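Long-range contacts in Cap5O (PDB 3OJO), which probably oxidises UDP-N-acetyl-mannosamine with NAD as acceptor, a step in making the capsular polysaccharide of Staphylococcus aureus: residues B[301-306]-B[342-347]; B[316-321]-B[377-382]. All blocks are in the same frame, centred on the assembly; numbering follows the deposited sequence.

Interaction 1 (B[301-306]-B[342-347])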
# COMPACT_ATOMS: atom_id res chain seq x y z
N TYR B 301 -17.12 -9.23 10.69
CA TYR B 301 -16.13 -9.24 11.77
C TYR B 301 -16.59 -8.35 12.93
O TYR B 301 -16.44 -8.73 14.09
CB TYR B 301 -14.73 -8.82 11.23
CG TYR B 301 -13.66 -8.75 12.30
CD1 TYR B 301 -13.00 -9.90 12.71
CD2 TYR B 301 -13.35 -7.55 12.93
CE1 TYR B 301 -12.05 -9.86 13.73
CE2 TYR B 301 -12.40 -7.49 13.94
CZ TYR B 301 -11.75 -8.65 14.34
OH TYR B 301 -10.82 -8.58 15.34
N VAL B 302 -17.14 -7.16 12.61
CA VAL B 302 -17.67 -6.19 13.58
C VAL B 302 -18.91 -6.80 14.27
O VAL B 302 -19.02 -6.75 15.50
CB VAL B 302 -17.96 -4.81 12.90
CG1 VAL B 302 -18.77 -3.88 13.79
CG2 VAL B 302 -16.66 -4.14 12.47
N VAL B 303 -19.81 -7.42 13.47
CA VAL B 303 -21.03 -8.09 13.96
C VAL B 303 -20.65 -9.24 14.94
O VAL B 303 -21.21 -9.30 16.03
CB VAL B 303 -21.96 -8.52 12.78
CG1 VAL B 303 -23.09 -9.43 13.26
CG2 VAL B 303 -22.53 -7.30 12.05
N ASP B 304 -19.68 -10.09 14.57
CA ASP B 304 -19.21 -11.20 15.40
C ASP B 304 -18.61 -10.69 16.71
O ASP B 304 -18.84 -11.29 17.77
CB ASP B 304 -18.21 -12.08 14.62
CG ASP B 304 -17.31 -12.95 15.51
OD1 ASP B 304 -17.83 -13.92 16.11
OD2 ASP B 304 -16.10 -12.62 15.64
N THR B 305 -17.88 -9.57 16.65
CA THR B 305 -17.28 -8.94 17.84
C THR B 305 -18.39 -8.37 18.75
O THR B 305 -18.32 -8.52 19.97
CB THR B 305 -16.23 -7.90 17.43
OG1 THR B 305 -15.29 -8.52 16.55
CG2 THR B 305 -15.50 -7.31 18.61
N THR B 306 -19.42 -7.76 18.13
CA THR B 306 -20.58 -7.18 18.81
C THR B 306 -21.34 -8.28 19.55
O THR B 306 -21.58 -8.14 20.75
CB THR B 306 -21.42 -6.36 17.79
OG1 THR B 306 -20.64 -5.25 17.33
CG2 THR B 306 -22.75 -5.84 18.38
N GLU B 342 -27.97 -3.22 9.39
CA GLU B 342 -28.88 -4.12 8.71
C GLU B 342 -28.64 -5.59 9.14
O GLU B 342 -29.61 -6.34 9.29
CB GLU B 342 -28.68 -3.90 7.19
CG GLU B 342 -29.43 -4.81 6.24
CD GLU B 342 -29.01 -4.69 4.78
OE1 GLU B 342 -28.06 -3.93 4.47
OE2 GLU B 342 -29.65 -5.37 3.93
N LEU B 343 -27.36 -6.00 9.32
CA LEU B 343 -26.95 -7.35 9.75
C LEU B 343 -27.33 -7.53 11.20
O LEU B 343 -27.81 -8.60 11.58
CB LEU B 343 -25.42 -7.57 9.61
CG LEU B 343 -24.87 -7.91 8.22
CD1 LEU B 343 -23.36 -7.78 8.20
CD2 LEU B 343 -25.31 -9.30 7.77
N LEU B 344 -27.11 -6.49 12.00
CA LEU B 344 -27.46 -6.50 13.41
C LEU B 344 -28.99 -6.54 13.57
O LEU B 344 -29.49 -7.25 14.44
CB LEU B 344 -26.86 -5.28 14.13
CG LEU B 344 -25.37 -5.29 14.48
CD1 LEU B 344 -25.03 -4.10 15.33
CD2 LEU B 344 -24.95 -6.57 15.19
N ASN B 345 -29.72 -5.79 12.71
CA ASN B 345 -31.18 -5.75 12.70
C ASN B 345 -31.74 -7.13 12.36
O ASN B 345 -32.64 -7.61 13.05
CB ASN B 345 -31.71 -4.69 11.72
CG ASN B 345 -33.16 -4.33 11.95
OD1 ASN B 345 -34.08 -5.10 11.66
ND2 ASN B 345 -33.38 -3.14 12.48
N GLN B 346 -31.18 -7.78 11.31
CA GLN B 346 -31.55 -9.13 10.88
C GLN B 346 -31.30 -10.15 12.00
O GLN B 346 -32.16 -10.99 12.27
CB GLN B 346 -30.76 -9.51 9.62
CG GLN B 346 -31.00 -10.94 9.19
CD GLN B 346 -31.09 -11.12 7.70
OE1 GLN B 346 -30.20 -10.72 6.94
NE2 GLN B 346 -32.16 -11.77 7.27
N GLU B 347 -30.16 -9.99 12.72
CA GLU B 347 -29.73 -10.86 13.81
C GLU B 347 -30.70 -10.91 14.99
O GLU B 347 -30.95 -9.88 15.63
CB GLU B 347 -28.31 -10.48 14.27
CG GLU B 347 -27.54 -11.63 14.91
CD GLU B 347 -27.05 -12.70 13.95
OE1 GLU B 347 -27.58 -13.84 14.00
OE2 GLU B 347 -26.14 -12.41 13.15
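Leu343 meets Val303 where helices 286-312 and 336-346 run side by side, their local axes 10.4 Å apart at an angle of 44°. CB of Leu343 lies 3.8 Å from Val303 CG2, and the two side chains cross at about a right angle, with Leu343 CD1 against the same methyl. One residue on, Leu344 leaves its helix at a slant but bends back: its chi1 of -77° sets CG beside the backbone N and anti to the carbonyl carbon, which carries the end of the side chain nearer helix 286-312. Its CD2 touches two methyls, Val303 CG1 at 3.9 Å and, coming across it at the same distance, Thr306 CG2. The hydroxyl of Thr306 turns back on its own helix, OG1 bonding to Val302 O at 2.9 Å from above the carbonyl plane. Glu347, first to leave helical geometry, brings OE2 near Val303 CG1 and has a long, weak ion pair with Lys307. No hydrogen bond joins the segments. Beneath them, Leu344 and Thr306 both rest on Val318 and Leu379, the layering of an alpha/beta Rossmann-like domain in which two helices pack side by side on one face of a parallel sheet.

Interaction 2 (B[316-321]-B[377-382]); sequences NKVTVF and LVLILS
Val318 and Leu377 lie side by side and point the same way from two neighbouring parallel strands of a Rossmann-like domain, 317-321 and 377-380, within a five-stranded parallel sheet. With chi1 at 60°, Val318 has CG2 anti to the backbone N, and this methyl meets Leu377 CD2 at 3.9 Å and also touches CB of Leu379. Farther along the same face, Val320 CG1 presses on Leu381 CD1 at 3.7 Å. Helices 286-312 and 336-346 cover this apolar face, through residues such as Thr306 and Leu344.

The other face centres on an aromatic ring. Val378 CG1 stands 3.8 Å from the centroid of the Phe321 ring, only 7° off its normal, a CH-pi contact over the face; the Phe321 ring also meets those of Tyr355 and Phe387. Nearby, the Thr319 hydroxyl bonds to Ala371 O, while Thr319 CB faces Val378 CG2.

Between the two faces runs the polar backbone, in parallel register. Thr319 N donates to Leu377 O, and Thr319 O in turn accepts from Leu379 N at 2.7 Å. Leu379 O then receives Phe321 N. At the amino end Leu377 N reaches Lys317 O only weakly. At the carboxyl end Phe321 O accepts Leu381 N at 3.0 Å and, more weakly, Ser382 N at 3.4 Å.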
# COMPACT_ATOMS: atom_id res chain seq x y z
N ASN B 316 -29.80 -6.84 25.10
CA ASN B 316 -29.80 -7.13 23.66
C ASN B 316 -29.56 -5.85 22.84
O ASN B 316 -29.20 -5.93 21.66
CB ASN B 316 -31.15 -7.74 23.25
CG ASN B 316 -31.24 -9.23 23.43
OD1 ASN B 316 -30.36 -9.90 24.00
ND2 ASN B 316 -32.31 -9.81 22.91
N LYS B 317 -29.78 -4.67 23.47
CA LYS B 317 -29.69 -3.36 22.84
C LYS B 317 -28.29 -2.85 22.50
O LYS B 317 -27.47 -2.62 23.40
CB LYS B 317 -30.53 -2.30 23.56
CG LYS B 317 -31.04 -1.23 22.61
CD LYS B 317 -31.45 0.04 23.33
CE LYS B 317 -31.76 1.14 22.34
NZ LYS B 317 -32.11 2.40 23.03
N VAL B 318 -28.05 -2.66 21.19
CA VAL B 318 -26.83 -2.10 20.62
C VAL B 318 -27.22 -0.84 19.86
O VAL B 318 -28.08 -0.89 18.98
CB VAL B 318 -25.97 -3.07 19.74
CG1 VAL B 318 -26.74 -3.59 18.54
CG2 VAL B 318 -24.67 -2.41 19.29
N THR B 319 -26.60 0.30 20.23
CA THR B 319 -26.85 1.57 19.56
C THR B 319 -25.72 1.85 18.57
O THR B 319 -24.58 2.08 18.95
CB THR B 319 -27.06 2.72 20.56
OG1 THR B 319 -28.07 2.35 21.48
CG2 THR B 319 -27.45 4.02 19.87
N VAL B 320 -26.06 1.84 17.29
CA VAL B 320 -25.13 2.14 16.21
C VAL B 320 -24.99 3.68 16.12
O VAL B 320 -25.99 4.40 16.14
CB VAL B 320 -25.58 1.48 14.88
CG1 VAL B 320 -24.97 2.15 13.65
CG2 VAL B 320 -25.29 -0.02 14.89
N PHE B 321 -23.74 4.16 16.08
CA PHE B 321 -23.39 5.58 15.97
C PHE B 321 -22.74 5.80 14.59
O PHE B 321 -21.57 5.48 14.38
CB PHE B 321 -22.44 5.98 17.12
CG PHE B 321 -23.09 6.54 18.36
CD1 PHE B 321 -22.42 7.45 19.17
CD2 PHE B 321 -24.36 6.13 18.75
CE1 PHE B 321 -23.00 7.95 20.33
CE2 PHE B 321 -24.95 6.64 19.91
CZ PHE B 321 -24.27 7.54 20.70
N LEU B 377 -24.36 -1.72 24.60
CA LEU B 377 -23.18 -1.31 23.82
C LEU B 377 -23.46 -0.19 22.81
O LEU B 377 -24.45 -0.24 22.10
CB LEU B 377 -22.57 -2.55 23.10
CG LEU B 377 -21.53 -2.34 21.98
CD1 LEU B 377 -20.16 -1.93 22.52
CD2 LEU B 377 -21.43 -3.57 21.09
N VAL B 378 -22.57 0.82 22.75
CA VAL B 378 -22.58 1.90 21.74
C VAL B 378 -21.52 1.53 20.68
O VAL B 378 -20.33 1.38 20.99
CB VAL B 378 -22.43 3.34 22.30
CG1 VAL B 378 -21.76 4.28 21.28
CG2 VAL B 378 -23.79 3.88 22.72
N LEU B 379 -21.99 1.31 19.46
CA LEU B 379 -21.14 0.90 18.35
C LEU B 379 -20.83 2.08 17.43
O LEU B 379 -21.72 2.56 16.73
CB LEU B 379 -21.80 -0.28 17.59
CG LEU B 379 -20.96 -1.02 16.56
CD1 LEU B 379 -19.66 -1.59 17.16
CD2 LEU B 379 -21.76 -2.13 15.91
N ILE B 380 -19.55 2.53 17.43
CA ILE B 380 -19.15 3.63 16.55
C ILE B 380 -18.60 3.14 15.18
O ILE B 380 -17.52 2.54 15.09
CB ILE B 380 -18.29 4.71 17.23
CG1 ILE B 380 -18.82 5.01 18.64
CG2 ILE B 380 -18.22 5.97 16.35
CD1 ILE B 380 -18.17 6.12 19.33
N LEU B 381 -19.38 3.41 14.13
CA LEU B 381 -19.14 2.98 12.75
C LEU B 381 -18.82 4.09 11.75
O LEU B 381 -18.35 3.78 10.65
CB LEU B 381 -20.30 2.11 12.23
CG LEU B 381 -20.75 0.93 13.07
CD1 LEU B 381 -21.94 0.31 12.46
CD2 LEU B 381 -19.64 -0.09 13.27
N SER B 382 -19.00 5.38 12.16
CA SER B 382 -18.67 6.57 11.34
C SER B 382 -17.82 7.56 12.12
O SER B 382 -18.00 7.68 13.33
CB SER B 382 -19.93 7.25 10.81
OG SER B 382 -20.68 6.33 10.02

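Together the two contacts illustrate how one alpha/beta unit is built in layers. Interaction 2 is the sheet layer, interaction 1 the helix layer laid over it, and their centres are about 10 Å apart. Both are largely buried, but interaction 1 includes the partly exposed Leu343 and Glu347, whereas nearly every touching residue of 316-321 and 377-382 is buried. Their chemistry differs accordingly: backbone hydrogen bonds set the strand register, while the helices meet almost wholly through apolar groups, with no hydrogen bond between the segments. The layers interlock, with Leu344 CD1 3.7 Å from Val318 CG1 and Thr306 CG2 3.8 Å from Leu377 CD2. Along the chain, helix 286-312 leads into strand 317-321, which is followed by helix 336-346.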